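Local coordinates for protein carbohydrate deacetylase Agd3 (Neosartorya fumigata, PDB 6NWZ) that probably removes N-acetyl groups from the exopolysaccharide galactosaminogalactan, as a zinc-binding carbohydrate deacetylase required for biofilm formation by this mould, at residues 208-220 / 228-240. Sequence-based numbering, arbitrary orientation.
With ZN (zinc ion), chain J.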
ATOM      1  N   GLY A 208      -0.576 -37.729   2.083  1.00 40.49           N
ATOM      2  CA  GLY A 208      -0.491 -37.035   0.823  1.00 36.09           C
ATOM      3  C   GLY A 208      -1.278 -35.740   0.761  1.00 42.13           C
ATOM      4  O   GLY A 208      -0.893 -34.828   0.019  1.00 42.63           O
ATOM      5  N   ARG A 209      -2.372 -35.640   1.514  1.00 37.46           N
ATOM      6  CA  ARG A 209      -3.181 -34.428   1.522  1.00 35.50           C
ATOM      7  C   ARG A 209      -2.515 -33.382   2.407  1.00 36.65           C
ATOM      8  O   ARG A 209      -2.301 -33.619   3.600  1.00 45.96           O
ATOM      9  CB  ARG A 209      -4.595 -34.731   2.011  1.00 32.48           C
ATOM     10  CG  ARG A 209      -5.481 -33.504   2.058  1.00 41.21           C
ATOM     11  CD  ARG A 209      -6.941 -33.879   2.152  1.00 36.47           C
ATOM     12  NE  ARG A 209      -7.235 -34.637   3.362  1.00 32.15           N
ATOM     13  CZ  ARG A 209      -7.547 -34.087   4.531  1.00 44.46           C
ATOM     14  NH1 ARG A 209      -7.602 -32.766   4.657  1.00 54.55           N
ATOM     15  NH2 ARG A 209      -7.802 -34.862   5.574  1.00 44.53           N
ATOM     16  N   GLU A 210      -2.184 -32.232   1.827  1.00 35.93           N
ATOM     17  CA  GLU A 210      -1.456 -31.185   2.532  1.00 27.92           C
ATOM     18  C   GLU A 210      -2.401 -30.048   2.887  1.00 36.42           C
ATOM     19  O   GLU A 210      -3.194 -29.604   2.049  1.00 39.39           O
ATOM     20  CB  GLU A 210      -0.297 -30.660   1.688  1.00 42.18           C
ATOM     21  CG  GLU A 210       0.569 -31.747   1.091  1.00 38.27           C
ATOM     22  CD  GLU A 210       1.823 -31.196   0.456  1.00 66.23           C
ATOM     23  OE1 GLU A 210       2.923 -31.503   0.959  1.00 90.09           O
ATOM     24  OE2 GLU A 210       1.710 -30.445  -0.536  1.00 82.96           O
ATOM     25  N   GLN A 211      -2.303 -29.575   4.125  1.00 40.80           N
ATOM     26  CA  GLN A 211      -3.238 -28.596   4.656  1.00 32.10           C
ATOM     27  C   GLN A 211      -2.496 -27.672   5.607  1.00 34.22           C
ATOM     28  O   GLN A 211      -1.616 -28.118   6.348  1.00 46.49           O
ATOM     29  CB  GLN A 211      -4.399 -29.293   5.378  1.00 31.60           C
ATOM     30  CG  GLN A 211      -5.430 -28.360   5.991  1.00 34.10           C
ATOM     31  CD  GLN A 211      -6.561 -29.117   6.659  1.00 38.54           C
ATOM     32  OE1 GLN A 211      -7.669 -29.196   6.128  1.00 40.29           O
ATOM     33  NE2 GLN A 211      -6.285 -29.685   7.829  1.00 37.81           N
ATOM     34  N   MET A 212      -2.843 -26.388   5.574  1.00 23.33           N
ATOM     35  CA  MET A 212      -2.323 -25.403   6.515  1.00 21.46           C
ATOM     36  C   MET A 212      -3.502 -24.835   7.298  1.00 35.53           C
ATOM     37  O   MET A 212      -4.459 -24.329   6.701  1.00 47.27           O
ATOM     38  CB  MET A 212      -1.546 -24.296   5.792  1.00 23.09           C
ATOM     39  CG  MET A 212      -1.112 -23.151   6.702  1.00 29.80           C
ATOM     40  SD  MET A 212      -0.069 -21.899   5.919  1.00 37.76           S
ATOM     41  CE  MET A 212       1.472 -22.781   5.722  1.00 22.40           C
ATOM     42  N   ALA A 213      -3.436 -24.934   8.627  1.00 29.47           N
ATOM     43  CA  ALA A 213      -4.544 -24.575   9.504  1.00 32.28           C
ATOM     44  C   ALA A 213      -4.107 -23.503  10.491  1.00 29.08           C
ATOM     45  O   ALA A 213      -3.079 -23.652  11.161  1.00 35.26           O
ATOM     46  CB  ALA A 213      -5.070 -25.799  10.264  1.00 21.78           C
ATOM     47  N   PHE A 214      -4.901 -22.440  10.592  1.00 32.59           N
ATOM     48  CA  PHE A 214      -4.647 -21.332  11.506  1.00 32.67           C
ATOM     49  C   PHE A 214      -5.705 -21.339  12.604  1.00 33.23           C
ATOM     50  O   PHE A 214      -6.900 -21.192  12.322  1.00 46.22           O
ATOM     51  CB  PHE A 214      -4.658 -19.995  10.765  1.00 35.31           C
ATOM     52  CG  PHE A 214      -3.393 -19.706   9.997  1.00 32.19           C
ATOM     53  CD1 PHE A 214      -3.224 -20.181   8.709  1.00 27.37           C
ATOM     54  CD2 PHE A 214      -2.383 -18.939  10.560  1.00 24.63           C
ATOM     55  CE1 PHE A 214      -2.068 -19.910   7.999  1.00 31.73           C
ATOM     56  CE2 PHE A 214      -1.224 -18.666   9.856  1.00 22.80           C
ATOM     57  CZ  PHE A 214      -1.066 -19.152   8.574  1.00 31.99           C
ATOM     58  N   PHE A 215      -5.266 -21.503  13.851  1.00 30.34           N
ATOM     59  CA  PHE A 215      -6.150 -21.487  15.016  1.00 27.93           C
ATOM     60  C   PHE A 215      -6.408 -20.075  15.528  1.00 40.98           C
ATOM     61  O   PHE A 215      -6.441 -19.838  16.739  1.00 42.66           O
ATOM     62  CB  PHE A 215      -5.555 -22.361  16.116  1.00 24.15           C
ATOM     63  CG  PHE A 215      -5.254 -23.767  15.678  1.00 25.68           C
ATOM     64  CD1 PHE A 215      -6.169 -24.485  14.925  1.00 26.48           C
ATOM     65  CD2 PHE A 215      -4.048 -24.367  16.012  1.00 33.66           C
ATOM     66  CE1 PHE A 215      -5.891 -25.782  14.517  1.00 23.71           C
ATOM     67  CE2 PHE A 215      -3.763 -25.663  15.607  1.00 33.41           C
ATOM     68  CZ  PHE A 215      -4.687 -26.369  14.858  1.00 37.09           C
ATOM     69  N   ILE A 216      -6.587 -19.116  14.620  1.00 33.87           N
ATOM     70  CA  ILE A 216      -6.833 -17.726  14.981  1.00 25.87           C
ATOM     71  C   ILE A 216      -7.708 -17.113  13.896  1.00 34.08           C
ATOM     72  O   ILE A 216      -7.649 -17.515  12.731  1.00 39.04           O
ATOM     73  CB  ILE A 216      -5.507 -16.945  15.162  1.00 29.01           C
ATOM     74  CG1 ILE A 216      -5.774 -15.496  15.567  1.00 27.30           C
ATOM     75  CG2 ILE A 216      -4.654 -17.004  13.896  1.00 27.45           C
ATOM     76  CD1 ILE A 216      -4.520 -14.721  15.880  1.00 30.90           C
ATOM     77  N   GLY A 217      -8.548 -16.158  14.291  1.00 27.42           N
ATOM     78  CA  GLY A 217      -9.379 -15.469  13.322  1.00 41.27           C
ATOM     79  C   GLY A 217      -8.583 -14.488  12.479  1.00 41.39           C
ATOM     80  O   GLY A 217      -7.521 -14.006  12.871  1.00 46.65           O
ATOM     81  N   PHE A 218      -9.113 -14.195  11.294  1.00 33.85           N
ATOM     82  CA  PHE A 218      -8.521 -13.233  10.376  1.00 31.80           C
ATOM     83  C   PHE A 218      -9.450 -12.038  10.182  1.00 39.37           C
ATOM     84  O   PHE A 218     -10.677 -12.181  10.189  1.00 30.49           O
ATOM     85  CB  PHE A 218      -8.214 -13.884   9.026  1.00 25.69           C
ATOM     86  CG  PHE A 218      -6.876 -14.556   8.973  1.00 27.36           C
ATOM     87  CD1 PHE A 218      -6.626 -15.696   9.714  1.00 31.42           C
ATOM     88  CD2 PHE A 218      -5.870 -14.050   8.172  1.00 28.15           C
ATOM     89  CE1 PHE A 218      -5.389 -16.316   9.659  1.00 24.82           C
ATOM     90  CE2 PHE A 218      -4.634 -14.664   8.111  1.00 25.77           C
ATOM     91  CZ  PHE A 218      -4.393 -15.798   8.854  1.00 28.89           C
ATOM     92  N   ALA A 219      -8.857 -10.853  10.011  1.00 41.53           N
ATOM     93  CA  ALA A 219      -9.616  -9.621   9.819  1.00 37.09           C
ATOM     94  C   ALA A 219      -8.692  -8.630   9.114  1.00 39.68           C
ATOM     95  O   ALA A 219      -8.133  -7.712   9.718  1.00 41.89           O
ATOM     96  CB  ALA A 219     -10.136  -9.062  11.142  1.00 25.58           C
ATOM     97  N   THR A 220      -8.513  -8.842   7.809  1.00 38.67           N
ATOM     98  CA  THR A 220      -7.631  -7.990   7.020  1.00 34.28           C
ATOM     99  C   THR A 220      -8.137  -6.556   6.916  1.00 34.86           C
ATOM    100  O   THR A 220      -7.377  -5.685   6.482  1.00 53.88           O
ATOM    101  CB  THR A 220      -7.449  -8.579   5.621  1.00 31.58           C
ATOM    102  OG1 THR A 220      -8.713  -8.600   4.940  1.00 39.51           O
ATOM    103  CG2 THR A 220      -6.897 -10.000   5.710  1.00 22.77           C
ATOM    104  N   TYR A 228      -0.182  -9.483   8.009  1.00 22.37           N
ATOM    105  CA  TYR A 228       1.142 -10.089   8.099  1.00 28.49           C
ATOM    106  C   TYR A 228       1.073 -11.596   7.894  1.00 35.69           C
ATOM    107  O   TYR A 228       1.870 -12.168   7.142  1.00 40.59           O
ATOM    108  CB  TYR A 228       1.772  -9.771   9.454  1.00 27.49           C
ATOM    109  CG  TYR A 228       3.071 -10.501   9.741  1.00 32.92           C
ATOM    110  CD1 TYR A 228       4.222 -10.213   9.024  1.00 33.15           C
ATOM    111  CD2 TYR A 228       3.152 -11.458  10.750  1.00 28.55           C
ATOM    112  CE1 TYR A 228       5.413 -10.861   9.287  1.00 29.09           C
ATOM    113  CE2 TYR A 228       4.346 -12.115  11.021  1.00 22.79           C
ATOM    114  CZ  TYR A 228       5.475 -11.809  10.283  1.00 35.56           C
ATOM    115  OH  TYR A 228       6.677 -12.443  10.529  1.00 35.84           O
ATOM    116  N   LEU A 229       0.122 -12.251   8.563  1.00 35.28           N
ATOM    117  CA  LEU A 229       0.042 -13.705   8.509  1.00 29.62           C
ATOM    118  C   LEU A 229      -0.311 -14.202   7.116  1.00 30.51           C
ATOM    119  O   LEU A 229       0.139 -15.282   6.715  1.00 36.67           O
ATOM    120  CB  LEU A 229      -0.987 -14.207   9.523  1.00 22.89           C
ATOM    121  CG  LEU A 229      -0.729 -13.894  10.999  1.00 19.71           C
ATOM    122  CD1 LEU A 229      -1.856 -14.442  11.853  1.00 23.82           C
ATOM    123  CD2 LEU A 229       0.609 -14.459  11.458  1.00 21.20           C
ATOM    124  N   GLN A 230      -1.100 -13.434   6.361  1.00 35.35           N
ATOM    125  CA  GLN A 230      -1.659 -13.955   5.117  1.00 32.78           C
ATOM    126  C   GLN A 230      -0.575 -14.299   4.106  1.00 39.61           C
ATOM    127  O   GLN A 230      -0.792 -15.143   3.229  1.00 37.30           O
ATOM    128  CB  GLN A 230      -2.639 -12.950   4.522  1.00 28.58           C
ATOM    129  CG  GLN A 230      -2.009 -11.631   4.136  1.00 32.69           C
ATOM    130  CD  GLN A 230      -3.021 -10.654   3.582  1.00 44.83           C
ATOM    131  OE1 GLN A 230      -4.180 -11.006   3.351  1.00 48.53           O
ATOM    132  NE2 GLN A 230      -2.591  -9.414   3.369  1.00 31.03           N
ATOM    133  N   HIS A 231       0.599 -13.674   4.216  1.00 35.23           N
ATOM    134  CA  HIS A 231       1.683 -13.965   3.287  1.00 29.97           C
ATOM    135  C   HIS A 231       2.249 -15.365   3.485  1.00 33.13           C
ATOM    136  O   HIS A 231       2.877 -15.908   2.569  1.00 27.17           O
ATOM    137  CB  HIS A 231       2.781 -12.913   3.431  1.00 18.82           C
ATOM    138  CG  HIS A 231       2.306 -11.521   3.161  1.00 32.69           C
ATOM    139  ND1 HIS A 231       2.007 -11.074   1.891  1.00 28.09           N
ATOM    140  CD2 HIS A 231       2.063 -10.482   3.994  1.00 35.26           C
ATOM    141  CE1 HIS A 231       1.608  -9.816   1.954  1.00 33.70           C
ATOM    142  NE2 HIS A 231       1.633  -9.433   3.219  1.00 33.64           N
ATOM    143  N   ALA A 232       2.033 -15.967   4.652  1.00 38.03           N
ATOM    144  CA  ALA A 232       2.470 -17.340   4.855  1.00 34.49           C
ATOM    145  C   ALA A 232       1.594 -18.314   4.075  1.00 38.83           C
ATOM    146  O   ALA A 232       2.101 -19.138   3.306  1.00 38.45           O
ATOM    147  CB  ALA A 232       2.469 -17.675   6.346  1.00 21.33           C
ATOM    148  N   TRP A 233       0.269 -18.226   4.241  1.00 26.33           N
ATOM    149  CA  TRP A 233      -0.588 -19.219   3.604  1.00 29.46           C
ATOM    150  C   TRP A 233      -0.738 -18.979   2.107  1.00 31.49           C
ATOM    151  O   TRP A 233      -0.947 -19.936   1.357  1.00 36.04           O
ATOM    152  CB  TRP A 233      -1.962 -19.288   4.293  1.00 34.70           C
ATOM    153  CG  TRP A 233      -2.884 -18.100   4.146  1.00 31.92           C
ATOM    154  CD1 TRP A 233      -3.120 -17.133   5.079  1.00 25.50           C
ATOM    155  CD2 TRP A 233      -3.729 -17.789   3.025  1.00 37.35           C
ATOM    156  NE1 TRP A 233      -4.040 -16.228   4.603  1.00 37.78           N
ATOM    157  CE2 TRP A 233      -4.429 -16.607   3.345  1.00 33.22           C
ATOM    158  CE3 TRP A 233      -3.951 -18.386   1.779  1.00 41.65           C
ATOM    159  CZ2 TRP A 233      -5.334 -16.011   2.466  1.00 25.35           C
ATOM    160  CZ3 TRP A 233      -4.850 -17.790   0.905  1.00 40.95           C
ATOM    161  CH2 TRP A 233      -5.531 -16.616   1.254  1.00 37.19           C
ATOM    162  N   ILE A 234      -0.610 -17.732   1.649  1.00 33.02           N
ATOM    163  CA  ILE A 234      -0.649 -17.471   0.211  1.00 30.11           C
ATOM    164  C   ILE A 234       0.580 -18.062  -0.471  1.00 36.36           C
ATOM    165  O   ILE A 234       0.473 -18.745  -1.497  1.00 40.84           O
ATOM    166  CB  ILE A 234      -0.774 -15.964  -0.066  1.00 28.51           C
ATOM    167  CG1 ILE A 234      -2.133 -15.447   0.410  1.00 28.24           C
ATOM    168  CG2 ILE A 234      -0.573 -15.681  -1.550  1.00 23.17           C
ATOM    169  CD1 ILE A 234      -2.313 -13.962   0.226  1.00 22.19           C
ATOM    170  N   THR A 235       1.769 -17.805   0.087  1.00 29.47           N
ATOM    171  CA  THR A 235       2.994 -18.341  -0.501  1.00 29.40           C
ATOM    172  C   THR A 235       3.008 -19.863  -0.453  1.00 41.13           C
ATOM    173  O   THR A 235       3.466 -20.519  -1.396  1.00 37.42           O
ATOM    174  CB  THR A 235       4.221 -17.785   0.221  1.00 26.20           C
ATOM    175  OG1 THR A 235       4.144 -16.356   0.290  1.00 30.00           O
ATOM    176  CG2 THR A 235       5.488 -18.180  -0.517  1.00 22.78           C
ATOM    177  N   TRP A 236       2.518 -20.442   0.645  1.00 45.12           N
ATOM    178  CA  TRP A 236       2.484 -21.896   0.759  1.00 37.64           C
ATOM    179  C   TRP A 236       1.441 -22.499  -0.173  1.00 42.37           C
ATOM    180  O   TRP A 236       1.692 -23.528  -0.812  1.00 36.65           O
ATOM    181  CB  TRP A 236       2.209 -22.299   2.208  1.00 25.26           C
ATOM    182  CG  TRP A 236       2.148 -23.781   2.421  1.00 31.52           C
ATOM    183  CD1 TRP A 236       3.203 -24.623   2.621  1.00 34.27           C
ATOM    184  CD2 TRP A 236       0.970 -24.599   2.463  1.00 40.35           C
ATOM    185  NE1 TRP A 236       2.757 -25.913   2.781  1.00 39.91           N
ATOM    186  CE2 TRP A 236       1.390 -25.925   2.687  1.00 44.36           C
ATOM    187  CE3 TRP A 236      -0.397 -24.339   2.329  1.00 38.21           C
ATOM    188  CZ2 TRP A 236       0.494 -26.989   2.780  1.00 38.01           C
ATOM    189  CZ3 TRP A 236      -1.287 -25.398   2.424  1.00 33.39           C
ATOM    190  CH2 TRP A 236      -0.835 -26.705   2.646  1.00 27.25           C
ATOM    191  N   LEU A 237       0.262 -21.872  -0.266  1.00 35.43           N
ATOM    192  CA  LEU A 237      -0.797 -22.420  -1.108  1.00 30.27           C
ATOM    193  C   LEU A 237      -0.397 -22.440  -2.575  1.00 28.78           C
ATOM    194  O   LEU A 237      -0.795 -23.347  -3.311  1.00 35.43           O
ATOM    195  CB  LEU A 237      -2.082 -21.613  -0.934  1.00 25.57           C
ATOM    196  CG  LEU A 237      -3.328 -22.135  -1.637  1.00 32.86           C
ATOM    197  CD1 LEU A 237      -3.689 -23.499  -1.084  1.00 38.24           C
ATOM    198  CD2 LEU A 237      -4.469 -21.155  -1.446  1.00 36.55           C
ATOM    199  N   THR A 238       0.378 -21.456  -3.019  1.00 38.51           N
ATOM    200  CA  THR A 238       0.781 -21.357  -4.413  1.00 37.01           C
ATOM    201  C   THR A 238       2.159 -21.948  -4.674  1.00 43.02           C
ATOM    202  O   THR A 238       2.620 -21.918  -5.820  1.00 42.76           O
ATOM    203  CB  THR A 238       0.765 -19.893  -4.870  1.00 43.82           C
ATOM    204  OG1 THR A 238       1.759 -19.158  -4.148  1.00 50.28           O
ATOM    205  CG2 THR A 238      -0.598 -19.264  -4.630  1.00 30.47           C
ATOM    206  N   ARG A 239       2.828 -22.475  -3.646  1.00 38.02           N
ATOM    207  CA  ARG A 239       4.213 -22.936  -3.729  1.00 39.39           C
ATOM    208  C   ARG A 239       5.156 -21.856  -4.260  1.00 41.25           C
ATOM    209  O   ARG A 239       6.209 -22.170  -4.822  1.00 40.75           O
ATOM    210  CB  ARG A 239       4.331 -24.203  -4.588  1.00 34.79           C
ATOM    211  CG  ARG A 239       3.669 -25.431  -3.984  1.00 35.25           C
ATOM    212  CD  ARG A 239       3.745 -26.618  -4.927  1.00 34.44           C
ATOM    213  NE  ARG A 239       3.329 -27.857  -4.279  1.00 43.88           N
ATOM    214  CZ  ARG A 239       2.073 -28.291  -4.242  1.00 42.96           C
ATOM    215  NH1 ARG A 239       1.110 -27.580  -4.811  1.00 43.94           N
ATOM    216  NH2 ARG A 239       1.781 -29.432  -3.636  1.00 36.62           N
ATOM    217  N   GLY A 240       4.807 -20.581  -4.086  1.00 30.52           N
ATOM    218  CA  GLY A 240       5.601 -19.492  -4.616  1.00 29.55           C
ATOM    219  C   GLY A 240       5.473 -19.256  -6.106  1.00 41.90           C
ATOM    220  O   GLY A 240       6.234 -18.454  -6.659  1.00 44.85           O
TER
HETATM  221 ZN    ZN J 911       4.348 -32.042  -0.872  1.00126.11          ZN
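Leu229 opens the contact by laying its CB against Phe218 CZ at 3.8 Å, while its CD1 branch reaches CG2 of Ile216. One residue on, Gln230 crosses Thr220 at about a right angle, its OE1 beside the methyl CG2. Ala232 offers its CB to the edge of the Phe214 ring. Trp233 is the hub of an aromatic cluster. Its CG sits between the backbone N and the carbonyl carbon (chi1 69°), which sends the indole back toward the N-terminal end of the helix so that its five-membered ring turns an edge to two phenyl faces. Both pairs are offset edge-to-face: the Phe214 and indole planes stand 73° apart, and Phe218 meets the same indole ring nearly as steeply, with CE2 near NE1. Met212 lies against both tryptophans. Its SD lies 3.6 Å from Trp233 CB, and the bend at chi3 folds the methyl CE over one face of Trp236, 3.5 Å from CG. Met212 CB makes a CH-pi contact with the six-membered ring, and CH2 of that indole abuts the backbone of Gln211. Arg239, whose positive phi makes the Schellman motif closing the helix, extends its side chain to bring NH2 to Glu210 OE2 in a 3.3 Å salt bridge. Arg115 also pairs with this oxygen, probably steadying the carboxylate whose OE1 binds zinc at 2.4 Å together with Leu684 O. Within the CBM87 domain, helix 224-237 thus runs back nearly antiparallel to strand 209-214 and covers one of its faces. That strand lies between strand 115-119, parallel to it, and antiparallel strand 198-206, whose Ile203 touches Met212 and Trp236; strand 144-147 adds Leu145 and Phe147 against Leu229.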